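Local structure of potential RNA-dependent RNA polymerase (Human picobirnavirus, 5I62) at residues Thr60-Leu65 with Thr405-Asp410; Ser116-Val121 with Leu281-Thr286; Val202-Pro207 with Gly316-Gly321. The protein copies RNA from RNA templates using ribonucleoside triphosphates, serving both transcription and genome replication of a small double-stranded RNA virus. All coordinates share one frame; numbering follows the deposited sequence.

Contact 1. Residues Thr60-Leu65 with Thr405-Asp410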
ATOM      1  N   THR A  60       4.492  32.009   3.682  1.00 31.43           N
ATOM      2  CA  THR A  60       3.660  33.070   4.230  1.00 40.25           C
ATOM      3  C   THR A  60       2.178  32.749   4.076  1.00 37.47           C
ATOM      4  O   THR A  60       1.416  32.865   5.037  1.00 35.20           O
ATOM      5  CB  THR A  60       4.018  34.406   3.587  1.00 40.05           C
ATOM      6  OG1 THR A  60       5.293  34.817   4.083  1.00 47.60           O
ATOM      7  CG2 THR A  60       2.985  35.459   3.957  1.00 43.12           C
ATOM      8  N   GLN A  61       1.755  32.291   2.904  1.00 33.13           N
ATOM      9  CA  GLN A  61       0.329  32.058   2.750  1.00 33.81           C
ATOM     10  C   GLN A  61      -0.077  30.654   3.208  1.00 34.29           C
ATOM     11  O   GLN A  61      -1.207  30.444   3.664  1.00 30.52           O
ATOM     12  CB  GLN A  61      -0.069  32.305   1.304  1.00 36.44           C
ATOM     13  CG  GLN A  61      -1.512  31.938   1.031  1.00 40.34           C
ATOM     14  CD  GLN A  61      -1.869  32.190  -0.396  1.00 47.02           C
ATOM     15  OE1 GLN A  61      -3.046  32.367  -0.737  1.00 51.21           O
ATOM     16  NE2 GLN A  61      -0.867  32.200  -1.257  1.00 47.85           N
ATOM     17  N   TRP A  62       0.810  29.674   3.084  1.00 33.13           N
ATOM     18  CA  TRP A  62       0.493  28.287   3.431  1.00 30.76           C
ATOM     19  C   TRP A  62       1.532  27.699   4.371  1.00 28.60           C
ATOM     20  O   TRP A  62       2.214  26.732   4.035  1.00 26.07           O
ATOM     21  CB  TRP A  62       0.353  27.439   2.174  1.00 26.15           C
ATOM     22  CG  TRP A  62      -0.636  27.965   1.190  1.00 29.76           C
ATOM     23  CD1 TRP A  62      -0.370  28.461  -0.049  1.00 27.30           C
ATOM     24  CD2 TRP A  62      -2.060  28.063   1.365  1.00 26.79           C
ATOM     25  NE1 TRP A  62      -1.531  28.852  -0.662  1.00 30.94           N
ATOM     26  CE2 TRP A  62      -2.584  28.620   0.183  1.00 30.31           C
ATOM     27  CE3 TRP A  62      -2.938  27.730   2.403  1.00 30.00           C
ATOM     28  CZ2 TRP A  62      -3.944  28.853   0.006  1.00 33.05           C
ATOM     29  CZ3 TRP A  62      -4.292  27.962   2.228  1.00 24.78           C
ATOM     30  CH2 TRP A  62      -4.781  28.518   1.037  1.00 27.80           C
ATOM     31  N   PRO A  63       1.654  28.246   5.584  1.00 29.20           N
ATOM     32  CA  PRO A  63       2.690  27.754   6.503  1.00 26.00           C
ATOM     33  C   PRO A  63       2.522  26.298   6.916  1.00 27.75           C
ATOM     34  O   PRO A  63       3.534  25.640   7.181  1.00 30.44           O
ATOM     35  CB  PRO A  63       2.565  28.693   7.710  1.00 31.64           C
ATOM     36  CG  PRO A  63       1.151  29.130   7.691  1.00 28.89           C
ATOM     37  CD  PRO A  63       0.773  29.240   6.227  1.00 32.47           C
ATOM     38  N   THR A  64       1.295  25.770   7.004  1.00 21.82           N
ATOM     39  CA  THR A  64       1.179  24.352   7.317  1.00 25.64           C
ATOM     40  C   THR A  64       1.559  23.475   6.121  1.00 23.69           C
ATOM     41  O   THR A  64       1.937  22.318   6.322  1.00 22.98           O
ATOM     42  CB  THR A  64      -0.231  23.987   7.827  1.00 23.30           C
ATOM     43  OG1 THR A  64      -1.191  24.064   6.764  1.00 23.76           O
ATOM     44  CG2 THR A  64      -0.649  24.917   8.968  1.00 27.15           C
ATOM     45  N   LEU A  65       1.467  23.994   4.891  1.00 21.34           N
ATOM     46  CA  LEU A  65       2.006  23.255   3.746  1.00 20.74           C
ATOM     47  C   LEU A  65       3.526  23.195   3.818  1.00 22.91           C
ATOM     48  O   LEU A  65       4.134  22.169   3.483  1.00 21.52           O
ATOM     49  CB  LEU A  65       1.561  23.883   2.425  1.00 20.69           C
ATOM     50  CG  LEU A  65       2.105  23.186   1.162  1.00 23.20           C
ATOM     51  CD1 LEU A  65       1.749  21.697   1.131  1.00 18.18           C
ATOM     52  CD2 LEU A  65       1.616  23.857  -0.097  1.00 26.25           C
ATOM     53  N   THR A 405      -8.773  23.576   4.230  1.00 21.39           N
ATOM     54  CA  THR A 405     -10.133  24.028   3.952  1.00 24.15           C
ATOM     55  C   THR A 405     -10.144  25.293   3.091  1.00 21.30           C
ATOM     56  O   THR A 405     -11.086  25.511   2.321  1.00 25.14           O
ATOM     57  CB  THR A 405     -10.911  24.230   5.262  1.00 24.53           C
ATOM     58  OG1 THR A 405     -12.297  24.416   4.962  1.00 24.09           O
ATOM     59  CG2 THR A 405     -10.382  25.437   6.072  1.00 23.57           C
ATOM     60  N   ASP A 406      -9.091  26.118   3.174  1.00 21.91           N
ATOM     61  CA  ASP A 406      -8.985  27.327   2.358  1.00 21.02           C
ATOM     62  C   ASP A 406      -8.274  27.106   1.024  1.00 27.28           C
ATOM     63  O   ASP A 406      -8.134  28.061   0.251  1.00 24.41           O
ATOM     64  CB  ASP A 406      -8.268  28.431   3.136  1.00 24.86           C
ATOM     65  CG  ASP A 406      -9.014  28.831   4.395  1.00 25.75           C
ATOM     66  OD1 ASP A 406     -10.264  28.776   4.376  1.00 28.93           O
ATOM     67  OD2 ASP A 406      -8.367  29.203   5.392  1.00 26.68           O
ATOM     68  N   TYR A 407      -7.817  25.892   0.734  1.00 22.10           N
ATOM     69  CA  TYR A 407      -7.080  25.598  -0.496  1.00 21.02           C
ATOM     70  C   TYR A 407      -7.975  24.740  -1.382  1.00 23.58           C
ATOM     71  O   TYR A 407      -7.921  23.511  -1.339  1.00 22.72           O
ATOM     72  CB  TYR A 407      -5.764  24.898  -0.201  1.00 20.98           C
ATOM     73  CG  TYR A 407      -4.852  24.822  -1.410  1.00 23.34           C
ATOM     74  CD1 TYR A 407      -4.953  23.778  -2.321  1.00 20.78           C
ATOM     75  CD2 TYR A 407      -3.899  25.805  -1.640  1.00 24.81           C
ATOM     76  CE1 TYR A 407      -4.117  23.712  -3.443  1.00 23.93           C
ATOM     77  CE2 TYR A 407      -3.061  25.753  -2.747  1.00 29.83           C
ATOM     78  CZ  TYR A 407      -3.178  24.707  -3.645  1.00 27.32           C
ATOM     79  OH  TYR A 407      -2.347  24.658  -4.736  1.00 26.93           O
ATOM     80  N   ARG A 408      -8.799  25.395  -2.193  1.00 20.93           N
ATOM     81  CA  ARG A 408      -9.778  24.700  -3.003  1.00 21.02           C
ATOM     82  C   ARG A 408      -9.607  25.104  -4.455  1.00 25.02           C
ATOM     83  O   ARG A 408      -9.355  26.272  -4.750  1.00 24.81           O
ATOM     84  CB  ARG A 408     -11.226  24.984  -2.536  1.00 25.28           C
ATOM     85  CG  ARG A 408     -11.419  24.829  -1.029  1.00 23.05           C
ATOM     86  CD  ARG A 408     -12.874  24.577  -0.641  1.00 21.94           C
ATOM     87  NE  ARG A 408     -13.002  24.356   0.800  1.00 21.28           N
ATOM     88  CZ  ARG A 408     -14.076  23.843   1.390  1.00 23.71           C
ATOM     89  NH1 ARG A 408     -15.137  23.507   0.663  1.00 22.97           N
ATOM     90  NH2 ARG A 408     -14.093  23.670   2.710  1.00 24.93           N
ATOM     91  N   VAL A 409      -9.725  24.116  -5.343  1.00 23.38           N
ATOM     92  CA  VAL A 409      -9.667  24.275  -6.794  1.00 26.99           C
ATOM     93  C   VAL A 409     -10.988  23.765  -7.352  1.00 28.26           C
ATOM     94  O   VAL A 409     -11.337  22.597  -7.147  1.00 26.44           O
ATOM     95  CB  VAL A 409      -8.477  23.509  -7.406  1.00 26.28           C
ATOM     96  CG1 VAL A 409      -8.472  23.616  -8.942  1.00 29.21           C
ATOM     97  CG2 VAL A 409      -7.167  23.999  -6.820  1.00 23.40           C
ATOM     98  N   ASP A 410     -11.727  24.638  -8.043  1.00 28.64           N
ATOM     99  CA  ASP A 410     -13.103  24.355  -8.464  1.00 25.76           C
ATOM    100  C   ASP A 410     -13.919  23.768  -7.315  1.00 29.25           C
ATOM    101  O   ASP A 410     -14.680  22.816  -7.481  1.00 29.62           O
ATOM    102  CB  ASP A 410     -13.143  23.438  -9.689  1.00 31.44           C
ATOM    103  CG  ASP A 410     -12.601  24.113 -10.944  1.00 38.05           C
ATOM    104  OD1 ASP A 410     -12.589  25.364 -10.990  1.00 36.19           O
ATOM    105  OD2 ASP A 410     -12.192  23.397 -11.886  1.00 41.10           O
TER

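Contact 2. Residues Ser116-Val121 with Leu281-Thr286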
ATOM      1  N   SER A 116     -24.185  -1.097   8.143  1.00 22.92           N
ATOM      2  CA  SER A 116     -25.265  -0.237   7.679  1.00 23.91           C
ATOM      3  C   SER A 116     -24.840   0.614   6.497  1.00 23.70           C
ATOM      4  O   SER A 116     -25.684   0.992   5.680  1.00 25.02           O
ATOM      5  CB  SER A 116     -25.752   0.653   8.818  1.00 26.92           C
ATOM      6  OG  SER A 116     -26.313  -0.157   9.825  1.00 37.12           O
ATOM      7  N   GLU A 117     -23.546   0.932   6.383  1.00 25.31           N
ATOM      8  CA  GLU A 117     -23.113   1.746   5.252  1.00 24.78           C
ATOM      9  C   GLU A 117     -23.312   1.048   3.914  1.00 23.83           C
ATOM     10  O   GLU A 117     -23.339   1.723   2.889  1.00 24.19           O
ATOM     11  CB  GLU A 117     -21.656   2.162   5.394  1.00 26.53           C
ATOM     12  CG  GLU A 117     -21.380   3.034   6.593  1.00 27.75           C
ATOM     13  CD  GLU A 117     -19.981   3.623   6.555  1.00 34.38           C
ATOM     14  OE1 GLU A 117     -19.100   3.119   7.293  1.00 26.44           O
ATOM     15  OE2 GLU A 117     -19.755   4.578   5.770  1.00 35.17           O
ATOM     16  N   TRP A 118     -23.440  -0.279   3.887  1.00 25.04           N
ATOM     17  CA  TRP A 118     -23.703  -0.976   2.633  1.00 27.81           C
ATOM     18  C   TRP A 118     -25.060  -1.682   2.617  1.00 28.78           C
ATOM     19  O   TRP A 118     -25.242  -2.665   1.894  1.00 33.82           O
ATOM     20  CB  TRP A 118     -22.556  -1.932   2.285  1.00 29.63           C
ATOM     21  CG  TRP A 118     -22.110  -2.911   3.333  1.00 29.85           C
ATOM     22  CD1 TRP A 118     -22.787  -4.019   3.777  1.00 31.65           C
ATOM     23  CD2 TRP A 118     -20.858  -2.903   4.031  1.00 23.60           C
ATOM     24  NE1 TRP A 118     -22.037  -4.692   4.717  1.00 28.00           N
ATOM     25  CE2 TRP A 118     -20.848  -4.032   4.890  1.00 25.87           C
ATOM     26  CE3 TRP A 118     -19.750  -2.051   4.024  1.00 23.84           C
ATOM     27  CZ2 TRP A 118     -19.776  -4.325   5.724  1.00 23.38           C
ATOM     28  CZ3 TRP A 118     -18.682  -2.347   4.847  1.00 21.88           C
ATOM     29  CH2 TRP A 118     -18.701  -3.470   5.688  1.00 23.32           C
ATOM     30  N   LYS A 119     -26.020  -1.184   3.392  1.00 29.90           N
ATOM     31  CA  LYS A 119     -27.406  -1.608   3.265  1.00 33.80           C
ATOM     32  C   LYS A 119     -27.868  -1.511   1.817  1.00 34.10           C
ATOM     33  O   LYS A 119     -27.642  -0.504   1.149  1.00 33.48           O
ATOM     34  CB  LYS A 119     -28.294  -0.726   4.137  1.00 35.76           C
ATOM     35  CG  LYS A 119     -29.694  -1.252   4.314  1.00 42.91           C
ATOM     36  CD  LYS A 119     -29.729  -2.188   5.512  1.00 53.36           C
ATOM     37  CE  LYS A 119     -29.421  -1.412   6.796  1.00 56.28           C
ATOM     38  NZ  LYS A 119     -29.205  -2.298   7.988  1.00 54.33           N
ATOM     39  N   GLY A 120     -28.531  -2.559   1.339  1.00 37.52           N
ATOM     40  CA  GLY A 120     -29.079  -2.556   0.003  1.00 41.04           C
ATOM     41  C   GLY A 120     -28.094  -2.862  -1.101  1.00 41.46           C
ATOM     42  O   GLY A 120     -28.520  -3.046  -2.251  1.00 41.18           O
ATOM     43  N   VAL A 121     -26.794  -2.908  -0.797  1.00 38.47           N
ATOM     44  CA  VAL A 121     -25.801  -3.306  -1.787  1.00 38.38           C
ATOM     45  C   VAL A 121     -26.086  -4.718  -2.299  1.00 37.53           C
ATOM     46  O   VAL A 121     -26.612  -5.578  -1.581  1.00 36.73           O
ATOM     47  CB  VAL A 121     -24.392  -3.205  -1.178  1.00 36.45           C
ATOM     48  CG1 VAL A 121     -23.320  -3.708  -2.128  1.00 33.23           C
ATOM     49  CG2 VAL A 121     -24.110  -1.766  -0.819  1.00 42.44           C
ATOM     50  N   LEU A 281     -17.240  -9.580   6.050  1.00 17.56           N
ATOM     51  CA  LEU A 281     -17.263 -10.325   4.793  1.00 19.87           C
ATOM     52  C   LEU A 281     -18.455 -11.275   4.738  1.00 19.98           C
ATOM     53  O   LEU A 281     -19.095 -11.421   3.689  1.00 20.02           O
ATOM     54  CB  LEU A 281     -15.958 -11.103   4.621  1.00 17.55           C
ATOM     55  CG  LEU A 281     -14.767 -10.201   4.335  1.00 19.91           C
ATOM     56  CD1 LEU A 281     -13.490 -11.042   4.273  1.00 19.74           C
ATOM     57  CD2 LEU A 281     -15.010  -9.491   3.024  1.00 17.98           C
ATOM     58  N   ALA A 282     -18.773 -11.929   5.857  1.00 16.90           N
ATOM     59  CA  ALA A 282     -19.917 -12.835   5.862  1.00 20.89           C
ATOM     60  C   ALA A 282     -21.217 -12.075   5.612  1.00 22.10           C
ATOM     61  O   ALA A 282     -22.137 -12.593   4.966  1.00 21.71           O
ATOM     62  CB  ALA A 282     -19.973 -13.611   7.177  1.00 23.66           C
ATOM     63  N   ASP A 283     -21.308 -10.835   6.104  1.00 20.17           N
ATOM     64  CA  ASP A 283     -22.467  -9.997   5.806  1.00 21.93           C
ATOM     65  C   ASP A 283     -22.545  -9.667   4.320  1.00 23.81           C
ATOM     66  O   ASP A 283     -23.620  -9.724   3.713  1.00 24.06           O
ATOM     67  CB  ASP A 283     -22.408  -8.703   6.629  1.00 22.34           C
ATOM     68  CG  ASP A 283     -23.689  -7.885   6.515  1.00 27.30           C
ATOM     69  OD1 ASP A 283     -24.705  -8.300   7.098  1.00 29.14           O
ATOM     70  OD2 ASP A 283     -23.689  -6.847   5.820  1.00 26.11           O
ATOM     71  N   LEU A 284     -21.408  -9.305   3.722  1.00 19.70           N
ATOM     72  CA  LEU A 284     -21.377  -8.880   2.324  1.00 22.74           C
ATOM     73  C   LEU A 284     -21.617 -10.037   1.358  1.00 20.77           C
ATOM     74  O   LEU A 284     -22.112  -9.822   0.245  1.00 19.44           O
ATOM     75  CB  LEU A 284     -20.032  -8.223   2.014  1.00 19.31           C
ATOM     76  CG  LEU A 284     -19.789  -6.834   2.625  1.00 23.40           C
ATOM     77  CD1 LEU A 284     -18.308  -6.451   2.568  1.00 21.51           C
ATOM     78  CD2 LEU A 284     -20.597  -5.812   1.872  1.00 23.54           C
ATOM     79  N   LEU A 285     -21.256 -11.249   1.746  1.00 18.64           N
ATOM     80  CA  LEU A 285     -21.261 -12.378   0.826  1.00 22.15           C
ATOM     81  C   LEU A 285     -22.575 -13.148   0.913  1.00 26.69           C
ATOM     82  O   LEU A 285     -23.302 -13.075   1.900  1.00 22.95           O
ATOM     83  CB  LEU A 285     -20.099 -13.316   1.124  1.00 18.51           C
ATOM     84  CG  LEU A 285     -18.707 -12.875   0.670  1.00 22.07           C
ATOM     85  CD1 LEU A 285     -17.660 -13.591   1.512  1.00 23.01           C
ATOM     86  CD2 LEU A 285     -18.513 -13.196  -0.810  1.00 20.34           C
ATOM     87  N   THR A 286     -22.854 -13.924  -0.131  1.00 28.05           N
ATOM     88  CA  THR A 286     -23.996 -14.821  -0.136  1.00 27.28           C
ATOM     89  C   THR A 286     -23.627 -16.085  -0.901  1.00 28.07           C
ATOM     90  O   THR A 286     -22.839 -16.040  -1.843  1.00 24.72           O
ATOM     91  CB  THR A 286     -25.227 -14.136  -0.755  1.00 29.32           C
ATOM     92  OG1 THR A 286     -26.355 -15.006  -0.666  1.00 33.10           O
ATOM     93  CG2 THR A 286     -24.967 -13.785  -2.216  1.00 33.46           C
TER

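Contact 3. Residues Val202-Pro207 with Gly316-Gly321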
ATOM      1  N   VAL A 202       8.777  -5.673   4.881  1.00 19.60           N
ATOM      2  CA  VAL A 202       8.594  -7.091   4.625  1.00 20.11           C
ATOM      3  C   VAL A 202       7.427  -7.257   3.664  1.00 24.82           C
ATOM      4  O   VAL A 202       6.364  -6.659   3.858  1.00 22.95           O
ATOM      5  CB  VAL A 202       8.352  -7.863   5.930  1.00 23.47           C
ATOM      6  CG1 VAL A 202       7.934  -9.290   5.631  1.00 20.73           C
ATOM      7  CG2 VAL A 202       9.588  -7.837   6.807  1.00 20.42           C
ATOM      8  N   VAL A 203       7.636  -8.039   2.604  1.00 19.18           N
ATOM      9  CA  VAL A 203       6.570  -8.428   1.690  1.00 18.28           C
ATOM     10  C   VAL A 203       6.352  -9.928   1.832  1.00 20.74           C
ATOM     11  O   VAL A 203       7.315 -10.701   1.781  1.00 21.44           O
ATOM     12  CB  VAL A 203       6.897  -8.068   0.227  1.00 21.71           C
ATOM     13  CG1 VAL A 203       5.741  -8.490  -0.690  1.00 19.22           C
ATOM     14  CG2 VAL A 203       7.155  -6.584   0.096  1.00 24.11           C
ATOM     15  N   TRP A 204       5.097 -10.332   2.013  1.00 15.50           N
ATOM     16  CA  TRP A 204       4.706 -11.735   1.974  1.00 15.14           C
ATOM     17  C   TRP A 204       4.273 -12.056   0.544  1.00 18.41           C
ATOM     18  O   TRP A 204       3.169 -11.709   0.127  1.00 16.77           O
ATOM     19  CB  TRP A 204       3.591 -12.022   2.974  1.00 16.76           C
ATOM     20  CG  TRP A 204       4.001 -11.909   4.418  1.00 14.80           C
ATOM     21  CD1 TRP A 204       4.433 -10.786   5.072  1.00 16.22           C
ATOM     22  CD2 TRP A 204       4.043 -12.971   5.375  1.00 15.77           C
ATOM     23  NE1 TRP A 204       4.725 -11.087   6.385  1.00 15.21           N
ATOM     24  CE2 TRP A 204       4.509 -12.423   6.591  1.00 14.76           C
ATOM     25  CE3 TRP A 204       3.741 -14.337   5.320  1.00 13.37           C
ATOM     26  CZ2 TRP A 204       4.667 -13.190   7.741  1.00 15.72           C
ATOM     27  CZ3 TRP A 204       3.892 -15.096   6.463  1.00 13.51           C
ATOM     28  CH2 TRP A 204       4.364 -14.524   7.658  1.00 15.48           C
ATOM     29  N   MET A 205       5.149 -12.706  -0.221  1.00 16.72           N
ATOM     30  CA  MET A 205       4.860 -13.029  -1.621  1.00 17.81           C
ATOM     31  C   MET A 205       4.092 -14.350  -1.634  1.00 15.26           C
ATOM     32  O   MET A 205       4.658 -15.410  -1.370  1.00 15.82           O
ATOM     33  CB  MET A 205       6.151 -13.110  -2.432  1.00 16.72           C
ATOM     34  CG  MET A 205       6.867 -11.773  -2.584  1.00 19.79           C
ATOM     35  SD  MET A 205       8.505 -12.001  -3.332  1.00 29.70           S
ATOM     36  CE  MET A 205       9.031 -10.317  -3.439  1.00 19.88           C
ATOM     37  N   PHE A 206       2.787 -14.278  -1.912  1.00 15.33           N
ATOM     38  CA  PHE A 206       1.874 -15.397  -1.719  1.00 17.95           C
ATOM     39  C   PHE A 206       1.906 -16.354  -2.903  1.00 16.36           C
ATOM     40  O   PHE A 206       2.159 -15.937  -4.027  1.00 15.80           O
ATOM     41  CB  PHE A 206       0.442 -14.896  -1.539  1.00 15.98           C
ATOM     42  CG  PHE A 206       0.056 -14.637  -0.115  1.00 18.33           C
ATOM     43  CD1 PHE A 206       0.840 -13.838   0.693  1.00 20.88           C
ATOM     44  CD2 PHE A 206      -1.090 -15.191   0.417  1.00 20.37           C
ATOM     45  CE1 PHE A 206       0.489 -13.577   2.008  1.00 19.81           C
ATOM     46  CE2 PHE A 206      -1.458 -14.936   1.738  1.00 21.89           C
ATOM     47  CZ  PHE A 206      -0.655 -14.129   2.533  1.00 18.65           C
ATOM     48  N   PRO A 207       1.611 -17.635  -2.663  1.00 17.28           N
ATOM     49  CA  PRO A 207       1.395 -18.571  -3.772  1.00 17.07           C
ATOM     50  C   PRO A 207       0.263 -18.097  -4.664  1.00 18.00           C
ATOM     51  O   PRO A 207      -0.772 -17.627  -4.186  1.00 16.17           O
ATOM     52  CB  PRO A 207       1.028 -19.890  -3.071  1.00 13.46           C
ATOM     53  CG  PRO A 207       1.553 -19.753  -1.675  1.00 17.74           C
ATOM     54  CD  PRO A 207       1.393 -18.277  -1.351  1.00 13.63           C
ATOM     55  N   GLY A 316       3.107 -21.076  12.038  1.00 16.55           N
ATOM     56  CA  GLY A 316       2.325 -20.499  13.114  1.00 17.55           C
ATOM     57  C   GLY A 316       1.482 -19.312  12.646  1.00 16.83           C
ATOM     58  O   GLY A 316       1.689 -18.742  11.572  1.00 16.87           O
ATOM     59  N   ILE A 317       0.505 -18.932  13.480  1.00 16.71           N
ATOM     60  CA  ILE A 317      -0.338 -17.795  13.111  1.00 15.46           C
ATOM     61  C   ILE A 317       0.452 -16.495  13.245  1.00 16.91           C
ATOM     62  O   ILE A 317       1.442 -16.408  13.984  1.00 16.45           O
ATOM     63  CB  ILE A 317      -1.640 -17.748  13.935  1.00 15.87           C
ATOM     64  CG1 ILE A 317      -1.347 -17.563  15.427  1.00 20.66           C
ATOM     65  CG2 ILE A 317      -2.485 -18.990  13.671  1.00 19.29           C
ATOM     66  CD1 ILE A 317      -2.605 -17.196  16.246  1.00 22.06           C
ATOM     67  N   HIS A 318       0.026 -15.479  12.506  1.00 13.30           N
ATOM     68  CA  HIS A 318       0.754 -14.218  12.467  1.00 15.82           C
ATOM     69  C   HIS A 318      -0.217 -13.117  12.050  1.00 14.49           C
ATOM     70  O   HIS A 318      -1.407 -13.362  11.832  1.00 18.31           O
ATOM     71  CB  HIS A 318       1.965 -14.323  11.521  1.00 14.60           C
ATOM     72  CG  HIS A 318       1.626 -14.884  10.169  1.00 14.53           C
ATOM     73  ND1 HIS A 318       0.914 -14.181   9.221  1.00 16.33           N
ATOM     74  CD2 HIS A 318       1.906 -16.085   9.607  1.00 14.98           C
ATOM     75  CE1 HIS A 318       0.774 -14.918   8.133  1.00 16.65           C
ATOM     76  NE2 HIS A 318       1.366 -16.081   8.340  1.00 15.13           N
ATOM     77  N   GLY A 319       0.295 -11.892  11.965  1.00 17.36           N
ATOM     78  CA  GLY A 319      -0.513 -10.781  11.518  1.00 17.52           C
ATOM     79  C   GLY A 319      -0.783 -10.875  10.023  1.00 19.48           C
ATOM     80  O   GLY A 319      -0.510 -11.878   9.364  1.00 20.60           O
ATOM     81  N   MET A 320      -1.330  -9.787   9.481  1.00 20.31           N
ATOM     82  CA  MET A 320      -1.638  -9.740   8.060  1.00 17.45           C
ATOM     83  C   MET A 320      -0.394 -10.011   7.230  1.00 18.12           C
ATOM     84  O   MET A 320       0.588  -9.272   7.307  1.00 17.75           O
ATOM     85  CB  MET A 320      -2.222  -8.387   7.682  1.00 15.88           C
ATOM     86  CG  MET A 320      -2.344  -8.202   6.191  1.00 17.15           C
ATOM     87  SD  MET A 320      -3.563  -9.333   5.487  1.00 21.32           S
ATOM     88  CE  MET A 320      -5.080  -8.489   6.011  1.00 18.05           C
ATOM     89  N   GLY A 321      -0.444 -11.066   6.415  1.00 21.41           N
ATOM     90  CA  GLY A 321       0.642 -11.309   5.484  1.00 18.52           C
ATOM     91  C   GLY A 321       0.627 -10.237   4.416  1.00 20.24           C
ATOM     92  O   GLY A 321      -0.145 -10.324   3.460  1.00 25.66           O
TER

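Contact 1. Residues Thr60-Leu65 with Thr405-Asp410
With CG of Trp62 lying opposite its own carbonyl carbon and beside its N (chi1 -55°), and CG of Tyr407 turned opposite its N (chi1 -169°), the two rings are brought into a T-shaped pair. The tyrosine supplies the edge and the indole the face. Their planes stand at 78°, and the centroid of the Trp62 six-membered ring is 5.2 Å from that of the Tyr407 ring. Tyr407 CD2 lies over the rim of the indole, 3.5 Å from Trp62 CZ2 and nearly as close to Trp62 CE2, with Tyr407 CE2 following toward Trp62 NE1. Trp62 CH2, by contrast, meets a polar atom near the indole plane, Asp406 O at 3.5 Å, and the aspartate CB approaches the same end of the ring, near Trp62 CH2 and CZ3. On the opposite face Gln61 CG, of the same segment, rests near the rim. His404 adds a second edge-to-face ring partner. Arg408 braces the loop side-on, with its NE 2.7 Å from Thr405 O and its NH2 3.0 Å from Thr405 OG1. The contact joins the N-cap position of helix 63-73 to the loop that follows strand 401-404, which with strand 395-398 probably forms the motif E hairpin. Chemically, it rests on a ring quadrupole facing the slightly positive C-H edge of another ring and on an aromatic C-H facing a carbonyl oxygen, while the polar bonds lie to the side: Arg408 also reaches Asp249 of helix 237-250, and Tyr407 OH, bonded to Tyr456 O, anchors the ring.

Contact 2. Residues Ser116-Val121 with Leu281-Thr286
Trp118 reaches Asp283 and Leu284 from a loop in which two beta turns, type I from Ser116 to Lys119 and type II from Trp118 to Val121, share its backbone. Its CB points at the helix end. At chi1 52° Trp118 CG sits between the backbone N and the carbonyl carbon, a crowded position that carries the indole across to Leu284. Trp118 CG itself lies 3.6 Å from Leu284 CD2. Around the pyrrole ring Trp118 CD1 comes to 3.4 Å from Leu284 CD2, which stands over the face: this methyl is 3.3 Å from the centroid of the five-membered ring and 7° off its normal, a direct CH-pi contact. Trp118 NE1 turns to the other partner. It donates to Asp283 OD2 at 2.9 Å with an N-H...O angle of 152°; the oxygen lies near the indole plane and uses its anti lone pair. Further round, Trp118 CE2 is 3.5 Å from Leu284 CD2, and Trp118 CZ2 faces Leu284 CG at 4.0 Å, so the isobutyl group, lying across the ring, spreads from the pyrrole onto the benzene portion. Leu333 of helix 327-345 also packs on the indole. Asp283 OD2 has a second partner, Arg123, in a salt bridge that probably favours the charged carboxylate and helps position OD2, shared between the indole N-H and a guanidinium. By its place after strand 257-261, which probably carries motif A, helix 271-284 probably belongs to the palm; the contact fastens its C-terminal end to the loop between helices 108-116 and 129-135.

Contact 3. Residues Val202-Pro207 with Gly316-Gly321
Trp204 lays the benzene end of its indole over the His318 imidazole, its CH2 centred above that ring and 3.4 Å from the imidazole plane. His318 CG stands between its own backbone N and carbonyl carbon, which brings the imidazole under the indole. The closest atoms are Trp204 CZ3 and His318 NE2 at 3.3 Å; the centroid of the Trp204 six-membered ring lies 4.1 Å from that of the His318 ring and the planes tilt by 34°, an oblique overlap. At the pyrrole end, on the same face of the indole as the histidine, Gly321 CA sits 3.7 Å from the five-membered ring centroid and 17° off its normal, a CH-pi contact with backbone in place of a side chain. Phe206 CE1 closes on Gly321 O at 3.6 Å. His318 ND1 donates to Gly319 O at 2.7 Å, nearly straight at 162°, and His318 NE2 is bonded to Ile304 O; Tyr96 meets the imidazole edge-to-face. The contact joins strand 199-205, probably of the fingers, to the loop leading into helix 327-345, probably that of motif B. Because carbonyl oxygens can only accept, bonds from both imidazole nitrogens would require two N-H groups, so His318 is probably cationic, and the indole face above it would help stabilise that buried charge.

Overall arrangement
Following the chain from the N terminus, residues 60-65 open the longest loop, which contact 1 closes only at 405-410 and which contains both other contacts. Residues 116-121 come next, then 202-207; their partners follow in the same order, 281-286 before 316-321, so contacts 2 and 3 cross. Contact 1 ties the start of helix 63-73 to the loop after strand 401-404. Contact 2 joins the loop after helix 108-116 to the end of helix 271-284, and contact 3 links strand 199-205 to the approach to helix 327-345. The centres of contacts 2 and 3 are about 27 Å apart; the centres of contacts 1 and 3 are about 41 Å apart, on opposite sides of the chain's centre.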